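PDB 5VP3: mnemiopsin 1 from Mnemiopsis leidyi, which probably emits light on binding calcium, as a calcium-regulated photoprotein of the EF-hand family from a ctenophore. Local coordinates for residues N7-Y11 and F85-G89; T20-N24 and V102-V107; S122-S128 and F186-M191. All blocks are in the same frame, centred on the assembly; numbering follows the deposited sequence.

Interactions 1 and 2 lie on the same side of the chain's centre, and interaction 3 close to it. Interactions 1 and 2 interlock along the chain: 7-11 and 20-24 come first, then 85-89 and 102-107, so the N-terminal helix 9-16 and the loop after it are laid on helices 71-87 and 101-117. Their centres are about 11 Å apart, joined by Tyr11 reaching Glu103 and by Lys88 NZ to Asn105 OD1. Interaction 3 follows in series, about 15 Å from interaction 1 and 18 Å from interaction 2, and packs helix 123-135 against helix 179-190. Lys88 NZ also reaches Trp190 O, tying the N-terminal contacts to the C-terminal EF-hand region.

Interaction 1 of 3, residues N7-Y11 and F85-G89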
ATOM      1  N   ASN A   7      12.587 -15.612  -4.622  1.00 40.00           N
ATOM      2  CA  ASN A   7      11.391 -15.206  -5.339  1.00 40.49           C
ATOM      3  C   ASN A   7      10.575 -14.124  -4.634  1.00 33.76           C
ATOM      4  O   ASN A   7       9.466 -13.831  -5.091  1.00 36.12           O
ATOM      5  CB  ASN A   7      10.531 -16.432  -5.556  1.00 40.69           C
ATOM      6  CG  ASN A   7      10.252 -17.150  -4.262  1.00 48.43           C
ATOM      7  OD1 ASN A   7      10.133 -16.522  -3.201  1.00 35.91           O
ATOM      8  ND2 ASN A   7      10.161 -18.476  -4.329  1.00 40.14           N
ATOM      9  N   ASN A   8      11.081 -13.529  -3.545  1.00 30.02           N
ATOM     10  CA  ASN A   8      10.366 -12.516  -2.784  1.00 26.68           C
ATOM     11  C   ASN A   8      11.360 -11.482  -2.264  1.00 35.30           C
ATOM     12  O   ASN A   8      12.266 -11.823  -1.490  1.00 29.12           O
ATOM     13  CB  ASN A   8       9.609 -13.158  -1.624  1.00 34.81           C
ATOM     14  CG  ASN A   8       8.859 -12.128  -0.751  1.00 25.54           C
ATOM     15  OD1 ASN A   8       9.433 -11.543   0.192  1.00 30.97           O
ATOM     16  ND2 ASN A   8       7.580 -11.936  -1.044  1.00 30.67           N
ATOM     17  N   GLU A   9      11.177 -10.237  -2.654  1.00 35.83           N
ATOM     18  CA  GLU A   9      12.064  -9.151  -2.282  1.00 35.48           C
ATOM     19  C   GLU A   9      12.150  -8.907  -0.800  1.00 29.72           C
ATOM     20  O   GLU A   9      13.131  -8.494  -0.357  1.00 32.17           O
ATOM     21  CB  GLU A   9      11.709  -7.830  -2.966  1.00 38.29           C
ATOM     22  CG  GLU A   9      12.331  -7.548  -4.306  1.00 51.21           C
ATOM     23  CD  GLU A   9      13.807  -7.608  -4.305  1.00 40.71           C
ATOM     24  OE1 GLU A   9      14.472  -6.766  -3.733  1.00 40.91           O
ATOM     25  OE2 GLU A   9      14.271  -8.544  -4.871  1.00 47.68           O
ATOM     26  N   SER A  10      11.104  -9.142  -0.047  1.00 29.61           N
ATOM     27  CA  SER A  10      11.181  -8.882   1.388  1.00 23.99           C
ATOM     28  C   SER A  10      12.008  -9.954   2.101  1.00 30.68           C
ATOM     29  O   SER A  10      12.798  -9.635   2.999  1.00 31.79           O
ATOM     30  CB  SER A  10       9.776  -8.779   1.992  1.00 31.65           C
ATOM     31  OG  SER A  10       9.176  -7.505   1.708  1.00 29.02           O
ATOM     32  N   TYR A  11      11.829 -11.234   1.739  1.00 37.47           N
ATOM     33  CA  TYR A  11      12.746 -12.272   2.223  1.00 40.19           C
ATOM     34  C   TYR A  11      14.171 -11.979   1.777  1.00 35.99           C
ATOM     35  O   TYR A  11      15.107 -12.010   2.586  1.00 35.57           O
ATOM     36  CB  TYR A  11      12.308 -13.666   1.743  1.00 30.83           C
ATOM     37  CG  TYR A  11      11.272 -14.279   2.647  1.00 29.34           C
ATOM     38  CD1 TYR A  11      11.565 -14.576   3.978  1.00 37.25           C
ATOM     39  CD2 TYR A  11       9.995 -14.537   2.189  1.00 30.37           C
ATOM     40  CE1 TYR A  11      10.594 -15.118   4.823  1.00 28.82           C
ATOM     41  CE2 TYR A  11       9.038 -15.076   3.015  1.00 32.17           C
ATOM     42  CZ  TYR A  11       9.340 -15.375   4.320  1.00 29.88           C
ATOM     43  OH  TYR A  11       8.345 -15.913   5.092  1.00 31.59           O
ATOM     44  N   PHE A  85       4.520  -2.822  -4.459  1.00 23.68           N
ATOM     45  CA  PHE A  85       3.928  -4.144  -4.635  1.00 23.21           C
ATOM     46  C   PHE A  85       4.975  -5.198  -4.967  1.00 30.17           C
ATOM     47  O   PHE A  85       4.839  -6.349  -4.548  1.00 25.27           O
ATOM     48  CB  PHE A  85       2.773  -4.081  -5.650  1.00 24.29           C
ATOM     49  CG  PHE A  85       1.510  -3.568  -5.024  1.00 31.35           C
ATOM     50  CD1 PHE A  85       0.680  -4.436  -4.342  1.00 31.01           C
ATOM     51  CD2 PHE A  85       1.224  -2.218  -5.013  1.00 28.12           C
ATOM     52  CE1 PHE A  85      -0.457  -3.984  -3.710  1.00 37.24           C
ATOM     53  CE2 PHE A  85       0.076  -1.747  -4.391  1.00 31.52           C
ATOM     54  CZ  PHE A  85      -0.759  -2.646  -3.720  1.00 38.80           C
ATOM     55  N   PHE A  86       6.072  -4.820  -5.610  1.00 27.50           N
ATOM     56  CA  PHE A  86       7.207  -5.733  -5.722  1.00 28.77           C
ATOM     57  C   PHE A  86       7.675  -6.191  -4.349  1.00 30.62           C
ATOM     58  O   PHE A  86       7.973  -7.373  -4.134  1.00 28.80           O
ATOM     59  CB  PHE A  86       8.347  -5.033  -6.469  1.00 27.96           C
ATOM     60  CG  PHE A  86       9.517  -5.910  -6.782  1.00 35.90           C
ATOM     61  CD1 PHE A  86       9.342  -7.178  -7.318  1.00 31.94           C
ATOM     62  CD2 PHE A  86      10.813  -5.428  -6.599  1.00 39.53           C
ATOM     63  CE1 PHE A  86      10.440  -7.967  -7.630  1.00 40.76           C
ATOM     64  CE2 PHE A  86      11.907  -6.196  -6.913  1.00 41.55           C
ATOM     65  CZ  PHE A  86      11.726  -7.478  -7.418  1.00 37.11           C
ATOM     66  N   HIS A  87       7.781  -5.267  -3.407  1.00 21.95           N
ATOM     67  CA  HIS A  87       8.224  -5.668  -2.081  1.00 27.22           C
ATOM     68  C   HIS A  87       7.130  -6.382  -1.293  1.00 31.01           C
ATOM     69  O   HIS A  87       7.443  -7.079  -0.311  1.00 24.65           O
ATOM     70  CB  HIS A  87       8.742  -4.443  -1.340  1.00 24.81           C
ATOM     71  CG  HIS A  87      10.127  -4.058  -1.739  1.00 29.36           C
ATOM     72  ND1 HIS A  87      11.202  -4.172  -0.885  1.00 29.08           N
ATOM     73  CD2 HIS A  87      10.621  -3.593  -2.912  1.00 29.64           C
ATOM     74  CE1 HIS A  87      12.300  -3.782  -1.515  1.00 30.38           C
ATOM     75  NE2 HIS A  87      11.972  -3.416  -2.740  1.00 31.86           N
ATOM     76  N   LYS A  88       5.861  -6.242  -1.718  1.00 25.10           N
ATOM     77  CA  LYS A  88       4.760  -7.064  -1.216  1.00 23.20           C
ATOM     78  C   LYS A  88       4.695  -8.423  -1.877  1.00 29.22           C
ATOM     79  O   LYS A  88       3.759  -9.157  -1.596  1.00 22.45           O
ATOM     80  CB  LYS A  88       3.400  -6.390  -1.457  1.00 30.87           C
ATOM     81  CG  LYS A  88       3.051  -5.193  -0.540  1.00 28.60           C
ATOM     82  CD  LYS A  88       2.337  -5.612   0.701  1.00 43.91           C
ATOM     83  CE  LYS A  88       1.282  -4.588   1.102  1.00 42.27           C
ATOM     84  NZ  LYS A  88       1.039  -4.636   2.553  1.00 46.94           N
ATOM     85  N   GLY A  89       5.626  -8.761  -2.763  1.00 29.78           N
ATOM     86  CA  GLY A  89       5.695 -10.091  -3.347  1.00 27.96           C
ATOM     87  C   GLY A  89       5.168 -10.222  -4.758  1.00 35.28           C
ATOM     88  O   GLY A  89       5.231 -11.321  -5.314  1.00 26.86           O
TER
HETATM   89  O   HOH W   1       6.967 -13.209  -3.863  1.00 32.31           O
HETATM   90  O   HOH W   2       6.570  -9.856   0.443  1.00 21.51           O
HETATM   91  O   HOH W   3       8.909  -9.981  -4.634  1.00 30.04           O
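Rotation about the CA-CB bond of Ser10 (chi1 -78°) sets OG beside its own backbone N and opposite the carbonyl carbon, where it reaches His87 O, while Asn8, with CG anti to N (chi1 178°), sends its amide toward Gly89. Ser10 OG donates to His87 O at 2.7 Å, the donor tilted 15° from the carbonyl plane. The same carbonyl takes a second hydrogen from a water that in turn accepts from Asn8 ND2, so two donors grip an oxygen at the end of helix 71-87. Two helix ends meet here. Asn8 is the N-cap of helix 9-16, its OD1 accepting from Tyr11 N at 2.9 Å and more weakly from Ser10 N; Gly89 closes helix 71-87 in a Schellman motif, and its CA lies 3.5 Å from Asn8 ND2. Another water bridges Asn8 ND2, Asn7 O and Gly89 O, and a third links Glu9 N to Phe86 O. Next to the caps, Glu9 CB sits over the centre of the His87 ring, 4.2 Å from the centroid, a CH-pi contact. Glu9 OE2 is held by a salt bridge to Arg12. A glycine in place of Glu9 would probably leave that face of His87 without its CH-pi partner and Arg12 without its carboxylate.

Interaction 2 of 3, residues T20-N24 and V102-V107; sequences TWKFN and VEANRV
This is a packing contact made by carbon atoms, with no hydrogen bond across it: the loop between helices 9-16 and 30-43 lays Trp21 and Phe23 against helix 101-117 and the aliphatic parts of Glu103 and Arg106. Phe23, with CG anti to its backbone N (chi1 177°), reaches in over Glu103, whose extended chain runs under the ring. Glu103 CG sits over one face, 3.9 Å from the Phe23 centroid and offset toward the rim, in a CH-pi contact, and the carboxylate beyond it is turned only 12° from the ring plane. That carboxylate has its polar partner in Tyr11, whose OH bonds to OE2 and probably limits how far the group can turn. One turn on, Arg106 meets the ring through its aliphatic part, CG lying 3.9 Å from Phe23 CE1, before its guanidinium leads away. Val102 CG1 touches Phe23 CZ more loosely, at 4.2 Å. Trp21 works further along the helix: the six-membered part of its indole presses on Val107, CZ3 coming to 3.5 Å from CB, and CZ2 lies 3.8 Å from Arg106 O. Tyr11 of helix 9-16 touches both aromatic rings. Helix 101-117 follows strand 96-97, which pairs antiparallel with strand 50-51 by the cadmium loop of Asp44 to Glu55, consistent with the exiting helix of the second EF-hand of an N-terminal pair, clasped here by the loop.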
ATOM      1  N   THR A  20      16.392 -13.209  10.886  1.00 51.03           N
ATOM      2  CA  THR A  20      16.022 -14.630  10.849  1.00 50.63           C
ATOM      3  C   THR A  20      14.512 -14.859  10.864  1.00 46.64           C
ATOM      4  O   THR A  20      14.067 -15.985  11.112  1.00 38.13           O
ATOM      5  CB  THR A  20      16.637 -15.373  12.051  1.00 33.07           C
ATOM      6  OG1 THR A  20      16.223 -14.714  13.247  1.00 44.88           O
ATOM      7  CG2 THR A  20      18.154 -15.379  11.996  1.00 44.17           C
ATOM      8  N   TRP A  21      13.718 -13.824  10.631  1.00 41.39           N
ATOM      9  CA  TRP A  21      12.280 -13.908  10.867  1.00 30.02           C
ATOM     10  C   TRP A  21      11.662 -15.043  10.066  1.00 37.47           C
ATOM     11  O   TRP A  21      12.013 -15.274   8.894  1.00 35.54           O
ATOM     12  CB  TRP A  21      11.620 -12.571  10.506  1.00 36.50           C
ATOM     13  CG  TRP A  21      10.147 -12.515  10.601  1.00 32.16           C
ATOM     14  CD1 TRP A  21       9.400 -12.073  11.674  1.00 34.55           C
ATOM     15  CD2 TRP A  21       9.217 -12.879   9.589  1.00 35.46           C
ATOM     16  NE1 TRP A  21       8.063 -12.162  11.380  1.00 31.21           N
ATOM     17  CE2 TRP A  21       7.923 -12.651  10.105  1.00 38.83           C
ATOM     18  CE3 TRP A  21       9.347 -13.389   8.293  1.00 29.69           C
ATOM     19  CZ2 TRP A  21       6.772 -12.901   9.362  1.00 30.03           C
ATOM     20  CZ3 TRP A  21       8.205 -13.642   7.564  1.00 31.49           C
ATOM     21  CH2 TRP A  21       6.940 -13.395   8.089  1.00 32.60           C
ATOM     22  N   LYS A  22      10.711 -15.736  10.713  1.00 35.27           N
ATOM     23  CA  LYS A  22       9.952 -16.830  10.123  1.00 35.86           C
ATOM     24  C   LYS A  22       8.464 -16.580  10.247  1.00 30.25           C
ATOM     25  O   LYS A  22       7.964 -16.172  11.298  1.00 37.23           O
ATOM     26  CB  LYS A  22      10.275 -18.194  10.810  1.00 48.51           C
ATOM     27  CG  LYS A  22      11.578 -18.836  10.374  1.00 56.62           C
ATOM     28  CD  LYS A  22      11.700 -18.816   8.834  1.00 72.31           C
ATOM     29  CE  LYS A  22      12.646 -19.883   8.302  1.00 68.97           C
ATOM     30  NZ  LYS A  22      14.058 -19.435   8.426  1.00 69.63           N
ATOM     31  N   PHE A  23       7.749 -16.913   9.194  1.00 42.57           N
ATOM     32  CA  PHE A  23       6.310 -16.727   9.177  1.00 41.57           C
ATOM     33  C   PHE A  23       5.583 -17.805   9.979  1.00 45.94           C
ATOM     34  O   PHE A  23       5.859 -19.001   9.843  1.00 41.68           O
ATOM     35  CB  PHE A  23       5.819 -16.737   7.726  1.00 41.34           C
ATOM     36  CG  PHE A  23       4.328 -16.623   7.598  1.00 37.61           C
ATOM     37  CD1 PHE A  23       3.667 -15.520   8.094  1.00 38.89           C
ATOM     38  CD2 PHE A  23       3.590 -17.628   7.002  1.00 34.88           C
ATOM     39  CE1 PHE A  23       2.300 -15.413   7.993  1.00 37.33           C
ATOM     40  CE2 PHE A  23       2.219 -17.513   6.899  1.00 35.30           C
ATOM     41  CZ  PHE A  23       1.584 -16.409   7.383  1.00 37.74           C
ATOM     42  N   ASN A  24       4.619 -17.377  10.787  1.00 36.57           N
ATOM     43  CA  ASN A  24       3.709 -18.297  11.474  1.00 47.19           C
ATOM     44  C   ASN A  24       2.275 -17.828  11.265  1.00 45.81           C
ATOM     45  O   ASN A  24       1.869 -16.804  11.825  1.00 41.60           O
ATOM     46  CB  ASN A  24       4.031 -18.378  12.961  1.00 50.28           C
ATOM     47  CG  ASN A  24       2.952 -19.087  13.750  1.00 58.99           C
ATOM     48  OD1 ASN A  24       2.176 -19.902  13.206  1.00 51.18           O
ATOM     49  ND2 ASN A  24       2.881 -18.771  15.052  1.00 62.05           N
ATOM     50  N   VAL A 102      -1.085 -13.774   2.261  1.00 28.31           N
ATOM     51  CA  VAL A 102      -0.981 -13.417   3.684  1.00 28.07           C
ATOM     52  C   VAL A 102       0.472 -13.391   4.098  1.00 31.21           C
ATOM     53  O   VAL A 102       0.943 -12.450   4.757  1.00 29.56           O
ATOM     54  CB  VAL A 102      -1.778 -14.405   4.561  1.00 28.46           C
ATOM     55  CG1 VAL A 102      -1.610 -14.072   6.039  1.00 37.06           C
ATOM     56  CG2 VAL A 102      -3.264 -14.410   4.179  1.00 28.80           C
ATOM     57  N   GLU A 103       1.206 -14.428   3.708  1.00 28.05           N
ATOM     58  CA  GLU A 103       2.606 -14.524   4.080  1.00 28.59           C
ATOM     59  C   GLU A 103       3.408 -13.386   3.468  1.00 24.21           C
ATOM     60  O   GLU A 103       4.273 -12.799   4.135  1.00 26.93           O
ATOM     61  CB  GLU A 103       3.174 -15.864   3.612  1.00 25.79           C
ATOM     62  CG  GLU A 103       4.624 -16.026   4.024  1.00 35.01           C
ATOM     63  CD  GLU A 103       5.227 -17.376   3.661  1.00 33.40           C
ATOM     64  OE1 GLU A 103       4.535 -18.228   3.051  1.00 30.84           O
ATOM     65  OE2 GLU A 103       6.419 -17.550   3.974  1.00 34.21           O
ATOM     66  N   ALA A 104       3.142 -13.072   2.196  1.00 20.74           N
ATOM     67  CA  ALA A 104       3.839 -11.960   1.545  1.00 27.45           C
ATOM     68  C   ALA A 104       3.619 -10.667   2.322  1.00 29.33           C
ATOM     69  O   ALA A 104       4.560  -9.893   2.535  1.00 27.87           O
ATOM     70  CB  ALA A 104       3.354 -11.809   0.102  1.00 22.92           C
ATOM     71  N   ASN A 105       2.391 -10.454   2.825  1.00 28.40           N
ATOM     72  CA  ASN A 105       2.109  -9.254   3.603  1.00 20.83           C
ATOM     73  C   ASN A 105       2.845  -9.240   4.918  1.00 22.17           C
ATOM     74  O   ASN A 105       3.324  -8.190   5.343  1.00 29.50           O
ATOM     75  CB  ASN A 105       0.622  -9.122   3.839  1.00 26.96           C
ATOM     76  CG  ASN A 105      -0.039  -8.356   2.740  1.00 31.69           C
ATOM     77  OD1 ASN A 105      -0.088  -7.126   2.763  1.00 32.09           O
ATOM     78  ND2 ASN A 105      -0.542  -9.067   1.755  1.00 33.80           N
ATOM     79  N   ARG A 106       2.961 -10.384   5.579  1.00 25.68           N
ATOM     80  CA  ARG A 106       3.588 -10.386   6.888  1.00 24.71           C
ATOM     81  C   ARG A 106       5.110 -10.288   6.780  1.00 24.05           C
ATOM     82  O   ARG A 106       5.733  -9.700   7.650  1.00 30.17           O
ATOM     83  CB  ARG A 106       3.160 -11.636   7.668  1.00 29.63           C
ATOM     84  CG  ARG A 106       1.699 -11.578   8.132  1.00 30.37           C
ATOM     85  CD  ARG A 106       1.508 -10.627   9.302  1.00 43.51           C
ATOM     86  NE  ARG A 106       1.116  -9.279   8.897  1.00 52.69           N
ATOM     87  CZ  ARG A 106       1.304  -8.181   9.642  1.00 48.74           C
ATOM     88  NH1 ARG A 106       0.899  -7.008   9.189  1.00 45.51           N
ATOM     89  NH2 ARG A 106       1.907  -8.240  10.828  1.00 47.50           N
ATOM     90  N   VAL A 107       5.732 -10.821   5.729  1.00 27.07           N
ATOM     91  CA  VAL A 107       7.175 -10.645   5.651  1.00 24.26           C
ATOM     92  C   VAL A 107       7.500  -9.223   5.245  1.00 29.56           C
ATOM     93  O   VAL A 107       8.550  -8.687   5.622  1.00 27.01           O
ATOM     94  CB  VAL A 107       7.818 -11.662   4.698  1.00 24.45           C
ATOM     95  CG1 VAL A 107       7.283 -11.501   3.267  1.00 28.40           C
ATOM     96  CG2 VAL A 107       9.376 -11.557   4.742  1.00 31.80           C
TER

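Interaction 3 of 3, residues S122-S128 and F186-M191; sequences SLIALLS and FRKFWM
Leu127 and Trp190 meet at about a right angle, the CD2 methyl standing over the five-membered ring of the indole, 3.9 Å from its centroid and 9° off the normal. The other indole face is covered by Phe189. Phe186 is also taken on both faces: Trp190 NE1 lies over one and Ser128 OG over the opposite, while Ser128 CA comes to 3.6 Å from Phe186 CD2 in an off-centre CH-pi contact. Leu127 also crosses Phe186 at about a right angle, CG 4.1 Å from CE2. Ile124 divides its branches. CG2, anti to the backbone N, touches Arg187 CG at 3.8 Å, while CD1 presses tightly on Met191 CE at 3.5 Å and lies, more loosely, over one face of the Arg187 guanidinium. The axes of helices 123-128 and 186-190 cross at 104°, 10.0 Å apart. Ser122 caps the first helix, its OG accepting from Ala125 N at 3.1 Å and also bonding Glu112. The contact joins the helix entering the cadmium loop from Asp136 to the helix leaving that of Asp170 to Glu181. The charge of Arg187 lies at the Ser122 end; the join rests on van der Waals and CH-pi contacts, so shape rather than directed bonds probably sets the crossing.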
ATOM      1  N   SER A 122      11.118   4.121   4.701  1.00 21.86           N
ATOM      2  CA  SER A 122       9.923   3.276   4.700  1.00 26.17           C
ATOM      3  C   SER A 122       9.312   3.237   3.307  1.00 28.56           C
ATOM      4  O   SER A 122       9.185   4.267   2.636  1.00 27.02           O
ATOM      5  CB  SER A 122       8.876   3.809   5.672  1.00 32.33           C
ATOM      6  OG  SER A 122       7.565   3.293   5.378  1.00 31.37           O
ATOM      7  N   LEU A 123       8.907   2.058   2.865  1.00 26.93           N
ATOM      8  CA  LEU A 123       8.313   2.024   1.534  1.00 24.33           C
ATOM      9  C   LEU A 123       6.861   2.430   1.596  1.00 24.64           C
ATOM     10  O   LEU A 123       6.317   2.895   0.587  1.00 24.59           O
ATOM     11  CB  LEU A 123       8.458   0.649   0.885  1.00 25.15           C
ATOM     12  CG  LEU A 123       9.907   0.193   0.711  1.00 31.21           C
ATOM     13  CD1 LEU A 123       9.984  -1.188   0.077  1.00 30.40           C
ATOM     14  CD2 LEU A 123      10.658   1.183  -0.148  1.00 31.36           C
ATOM     15  N   ILE A 124       6.245   2.321   2.769  1.00 25.42           N
ATOM     16  CA  ILE A 124       4.890   2.840   2.929  1.00 28.54           C
ATOM     17  C   ILE A 124       4.899   4.349   2.819  1.00 27.43           C
ATOM     18  O   ILE A 124       3.990   4.936   2.242  1.00 24.72           O
ATOM     19  CB  ILE A 124       4.273   2.422   4.267  1.00 33.92           C
ATOM     20  CG1 ILE A 124       4.106   0.911   4.335  1.00 30.63           C
ATOM     21  CG2 ILE A 124       2.904   3.125   4.434  1.00 31.17           C
ATOM     22  CD1 ILE A 124       3.588   0.413   5.698  1.00 41.10           C
ATOM     23  N   ALA A 125       5.910   4.999   3.409  1.00 29.31           N
ATOM     24  CA  ALA A 125       6.009   6.455   3.321  1.00 25.88           C
ATOM     25  C   ALA A 125       6.285   6.892   1.901  1.00 26.83           C
ATOM     26  O   ALA A 125       5.757   7.907   1.445  1.00 33.32           O
ATOM     27  CB  ALA A 125       7.108   6.973   4.251  1.00 31.99           C
ATOM     28  N   LEU A 126       7.127   6.148   1.190  1.00 23.78           N
ATOM     29  CA  LEU A 126       7.339   6.416  -0.231  1.00 29.36           C
ATOM     30  C   LEU A 126       6.014   6.382  -1.005  1.00 26.06           C
ATOM     31  O   LEU A 126       5.741   7.249  -1.845  1.00 30.12           O
ATOM     32  CB  LEU A 126       8.337   5.384  -0.807  1.00 26.73           C
ATOM     33  CG  LEU A 126       8.439   5.245  -2.336  1.00 33.34           C
ATOM     34  CD1 LEU A 126       9.159   6.440  -2.943  1.00 46.99           C
ATOM     35  CD2 LEU A 126       9.165   4.022  -2.741  1.00 31.18           C
ATOM     36  N   LEU A 127       5.197   5.356  -0.774  1.00 23.19           N
ATOM     37  CA  LEU A 127       3.917   5.260  -1.481  1.00 26.08           C
ATOM     38  C   LEU A 127       2.999   6.418  -1.102  1.00 24.47           C
ATOM     39  O   LEU A 127       2.348   7.025  -1.956  1.00 22.42           O
ATOM     40  CB  LEU A 127       3.270   3.925  -1.141  1.00 23.99           C
ATOM     41  CG  LEU A 127       1.930   3.543  -1.748  1.00 28.33           C
ATOM     42  CD1 LEU A 127       2.118   3.280  -3.181  1.00 23.39           C
ATOM     43  CD2 LEU A 127       1.357   2.310  -1.096  1.00 26.04           C
ATOM     44  N   SER A 128       2.961   6.768   0.177  1.00 25.46           N
ATOM     45  CA  SER A 128       2.061   7.827   0.624  1.00 24.96           C
ATOM     46  C   SER A 128       2.474   9.175   0.060  1.00 26.76           C
ATOM     47  O   SER A 128       1.624   9.941  -0.418  1.00 25.71           O
ATOM     48  CB  SER A 128       2.039   7.855   2.153  1.00 28.53           C
ATOM     49  OG  SER A 128       1.218   8.874   2.643  1.00 31.83           O
ATOM     50  N   PHE A 186      -2.009   5.772   5.415  1.00 23.60           N
ATOM     51  CA  PHE A 186      -1.568   4.722   4.492  1.00 29.81           C
ATOM     52  C   PHE A 186      -0.978   3.530   5.235  1.00 33.17           C
ATOM     53  O   PHE A 186      -1.085   2.393   4.774  1.00 28.73           O
ATOM     54  CB  PHE A 186      -0.543   5.302   3.499  1.00 23.61           C
ATOM     55  CG  PHE A 186      -1.147   5.758   2.171  1.00 23.80           C
ATOM     56  CD1 PHE A 186      -2.242   6.600   2.117  1.00 26.63           C
ATOM     57  CD2 PHE A 186      -0.589   5.376   0.992  1.00 24.33           C
ATOM     58  CE1 PHE A 186      -2.767   7.009   0.892  1.00 26.57           C
ATOM     59  CE2 PHE A 186      -1.113   5.782  -0.208  1.00 36.22           C
ATOM     60  CZ  PHE A 186      -2.210   6.601  -0.246  1.00 23.26           C
ATOM     61  N   ARG A 187      -0.361   3.755   6.364  1.00 27.89           N
ATOM     62  CA  ARG A 187       0.088   2.663   7.173  1.00 36.29           C
ATOM     63  C   ARG A 187      -1.075   1.785   7.594  1.00 32.54           C
ATOM     64  O   ARG A 187      -0.981   0.618   7.543  1.00 33.94           O
ATOM     65  CB  ARG A 187       0.884   3.109   8.379  1.00 26.29           C
ATOM     66  CG  ARG A 187       2.174   3.787   8.072  1.00 33.26           C
ATOM     67  CD  ARG A 187       3.066   3.980   9.268  1.00 32.83           C
ATOM     68  NE  ARG A 187       4.364   3.588   8.881  1.00 59.22           N
ATOM     69  CZ  ARG A 187       4.967   2.520   9.314  1.00 46.07           C
ATOM     70  NH1 ARG A 187       4.427   1.784  10.230  1.00 43.76           N
ATOM     71  NH2 ARG A 187       6.130   2.249   8.816  1.00 52.61           N
ATOM     72  N   LYS A 188      -2.176   2.380   7.977  1.00 29.13           N
ATOM     73  CA  LYS A 188      -3.366   1.600   8.305  1.00 28.55           C
ATOM     74  C   LYS A 188      -3.979   0.973   7.057  1.00 42.89           C
ATOM     75  O   LYS A 188      -4.307  -0.219   7.043  1.00 42.54           O
ATOM     76  CB  LYS A 188      -4.409   2.482   9.005  1.00 43.64           C
ATOM     77  CG  LYS A 188      -3.966   3.052  10.353  1.00 42.23           C
ATOM     78  CD  LYS A 188      -3.704   1.973  11.357  1.00 51.08           C
ATOM     79  CE  LYS A 188      -3.283   2.553  12.708  1.00 50.19           C
ATOM     80  NZ  LYS A 188      -2.329   1.650  13.418  1.00 53.43           N
ATOM     81  N   PHE A 189      -4.169   1.769   6.003  1.00 30.65           N
ATOM     82  CA  PHE A 189      -4.897   1.287   4.835  1.00 34.17           C
ATOM     83  C   PHE A 189      -4.155   0.120   4.183  1.00 41.55           C
ATOM     84  O   PHE A 189      -4.778  -0.829   3.704  1.00 36.23           O
ATOM     85  CB  PHE A 189      -5.124   2.466   3.855  1.00 42.60           C
ATOM     86  CG  PHE A 189      -6.140   2.194   2.731  1.00 65.01           C
ATOM     87  CD1 PHE A 189      -7.518   2.329   2.953  1.00 69.14           C
ATOM     88  CD2 PHE A 189      -5.710   1.849   1.436  1.00 66.03           C
ATOM     89  CE1 PHE A 189      -8.462   2.087   1.909  1.00 59.07           C
ATOM     90  CE2 PHE A 189      -6.642   1.614   0.394  1.00 66.62           C
ATOM     91  CZ  PHE A 189      -8.016   1.741   0.637  1.00 62.91           C
ATOM     92  N   TRP A 190      -2.841   0.153   4.183  1.00 34.01           N
ATOM     93  CA  TRP A 190      -2.033  -0.765   3.448  1.00 27.60           C
ATOM     94  C   TRP A 190      -1.201  -1.768   4.273  1.00 38.52           C
ATOM     95  O   TRP A 190      -0.416  -2.474   3.717  1.00 40.24           O
ATOM     96  CB  TRP A 190      -1.075   0.011   2.575  1.00 26.95           C
ATOM     97  CG  TRP A 190      -1.617   0.960   1.604  1.00 38.10           C
ATOM     98  CD1 TRP A 190      -1.578   2.288   1.666  1.00 42.50           C
ATOM     99  CD2 TRP A 190      -2.198   0.646   0.363  1.00 39.39           C
ATOM    100  NE1 TRP A 190      -2.134   2.829   0.577  1.00 44.00           N
ATOM    101  CE2 TRP A 190      -2.523   1.829  -0.252  1.00 36.94           C
ATOM    102  CE3 TRP A 190      -2.489  -0.535  -0.277  1.00 41.86           C
ATOM    103  CZ2 TRP A 190      -3.125   1.876  -1.465  1.00 45.46           C
ATOM    104  CZ3 TRP A 190      -3.066  -0.489  -1.463  1.00 48.10           C
ATOM    105  CH2 TRP A 190      -3.386   0.707  -2.059  1.00 42.27           C
ATOM    106  N   MET A 191      -1.371  -1.831   5.576  1.00 35.90           N
ATOM    107  CA  MET A 191      -0.567  -2.716   6.396  1.00 42.96           C
ATOM    108  C   MET A 191      -1.091  -3.063   7.777  1.00 48.50           C
ATOM    109  O   MET A 191      -1.271  -4.190   8.080  1.00 47.21           O
ATOM    110  CB  MET A 191       0.859  -2.203   6.513  1.00 20.00           C
ATOM    111  CG  MET A 191       1.734  -3.121   7.323  1.00 20.00           C
ATOM    112  SD  MET A 191       3.462  -2.672   7.459  1.00 20.00           S
ATOM    113  CE  MET A 191       3.383  -1.379   8.656  1.00 20.00           C
TER